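Local atomic coordinates of msDPBB_sym2 protein (Synthetic construct, PDB entry 7DWW), a protein that is a computationally designed double-psi beta-barrel, probably made to model in simplified form the core fold of RNA polymerase, with no natural function of its own known. Residues 65-68 against 69-73. Residues are numbered along the deposited sequence; the frame is centred on the assembly and turned at random.
Sequences VRMD and EELMR
Met-67 and Leu-71 meet where strand 64-67 of the double-psi beta-barrel turns into helix 69-75. The thioether chain of Met-67 bends at its last torsion, and the two side chains cross at about a right angle, with Met-67 CE 3.6 Å from Leu-71 CD2. Val-22 of strand 21-24 touches both residues, so the pair belongs to the barrel's packed interior. At the other end of Met-67, its CB faces Met-72 CG at 4.1 Å, and Met-72 continues onto Val-9 and Leu-11. Asp-68 is the N-cap. Its CG stands anti to the backbone N (chi1 -176°), which puts the carboxylate beside its own carbonyl carbon, close to the amides that open the helix, and OD2 accepts from Glu-70 N at 2.7 Å on its anti side, 18° out of the carboxylate plane. With an alanine here, Glu-70 N is likely to lose its capping acceptor, leaving the first turn less firmly held. The carboxylate of Glu-70 makes a salt bridge with Lys-19. The main chain of Asp-68 joins the helix too: its O accepts from Met-72 N at 3.1 Å, with an N-H...O angle of 165°.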
# COMPACT_ATOMS: atom_id res chain seq x y z
N VAL A 65 -1.23 2.65 3.96
CA VAL A 65 -1.01 2.26 2.55
C VAL A 65 -2.31 2.62 1.83
O VAL A 65 -3.33 2.13 2.24
CB VAL A 65 -0.64 0.77 2.38
CG1 VAL A 65 -1.64 -0.16 3.02
CG2 VAL A 65 -0.45 0.42 0.92
N ARG A 66 -2.25 3.52 0.86
CA ARG A 66 -3.48 3.93 0.17
C ARG A 66 -3.71 3.02 -1.02
O ARG A 66 -2.79 2.77 -1.80
CB ARG A 66 -3.37 5.37 -0.29
CG ARG A 66 -3.54 6.37 0.82
CD ARG A 66 -3.89 7.74 0.29
NE ARG A 66 -3.85 8.74 1.36
CZ ARG A 66 -4.86 8.98 2.19
NH1 ARG A 66 -5.99 8.31 2.09
NH2 ARG A 66 -4.73 9.92 3.13
N MET A 67 -4.96 2.55 -1.17
CA MET A 67 -5.36 1.51 -2.11
C MET A 67 -6.67 1.92 -2.77
O MET A 67 -7.50 2.59 -2.17
CB MET A 67 -5.56 0.13 -1.42
CG MET A 67 -4.34 -0.40 -0.65
SD MET A 67 -4.77 -1.97 0.16
CE MET A 67 -5.31 -2.99 -1.20
N ASP A 68 -6.84 1.48 -4.01
CA ASP A 68 -8.14 1.59 -4.67
C ASP A 68 -9.15 0.65 -3.99
O ASP A 68 -8.80 -0.44 -3.53
CB ASP A 68 -7.99 1.24 -6.15
CG ASP A 68 -9.26 1.42 -6.92
OD1 ASP A 68 -9.36 2.45 -7.60
OD2 ASP A 68 -10.15 0.56 -6.81
N GLU A 69 -10.42 1.06 -3.97
CA GLU A 69 -11.45 0.26 -3.31
C GLU A 69 -11.54 -1.14 -3.91
O GLU A 69 -11.76 -2.13 -3.19
CB GLU A 69 -12.81 0.97 -3.36
CG GLU A 69 -13.51 0.94 -4.72
CD GLU A 69 -14.34 -0.33 -4.90
OE1 GLU A 69 -14.71 -0.66 -6.05
OE2 GLU A 69 -14.64 -1.01 -3.88
N GLU A 70 -11.34 -1.26 -5.22
CA GLU A 70 -11.46 -2.60 -5.78
C GLU A 70 -10.30 -3.50 -5.38
O GLU A 70 -10.52 -4.70 -5.14
CB GLU A 70 -11.56 -2.57 -7.30
CG GLU A 70 -11.92 -3.95 -7.85
CD GLU A 70 -12.17 -3.96 -9.35
OE1 GLU A 70 -12.00 -5.04 -9.97
OE2 GLU A 70 -12.54 -2.89 -9.90
N LEU A 71 -9.10 -2.94 -5.23
CA LEU A 71 -7.95 -3.78 -4.80
C LEU A 71 -8.21 -4.26 -3.37
O LEU A 71 -7.93 -5.39 -3.08
CB LEU A 71 -6.64 -3.00 -4.90
CG LEU A 71 -5.38 -3.84 -4.75
CD1 LEU A 71 -5.23 -4.84 -5.89
CD2 LEU A 71 -4.15 -2.98 -4.63
N MET A 72 -8.80 -3.40 -2.56
CA MET A 72 -9.20 -3.81 -1.19
C MET A 72 -10.18 -4.98 -1.30
O MET A 72 -10.03 -5.95 -0.60
CB MET A 72 -9.93 -2.65 -0.50
CG MET A 72 -9.05 -1.50 -0.14
SD MET A 72 -9.99 -0.30 0.80
CE MET A 72 -9.18 1.21 0.30
N ARG A 73 -11.16 -4.88 -2.19
CA ARG A 73 -12.14 -5.98 -2.33
C ARG A 73 -11.43 -7.25 -2.80
O ARG A 73 -11.78 -8.32 -2.33
CB ARG A 73 -13.26 -5.59 -3.28
CG ARG A 73 -14.37 -4.78 -2.64
CD ARG A 73 -15.54 -4.55 -3.57
NE ARG A 73 -15.28 -3.53 -4.55
CZ ARG A 73 -15.32 -3.75 -5.84
NH1 ARG A 73 -15.61 -4.96 -6.28
NH2 ARG A 73 -15.08 -2.77 -6.68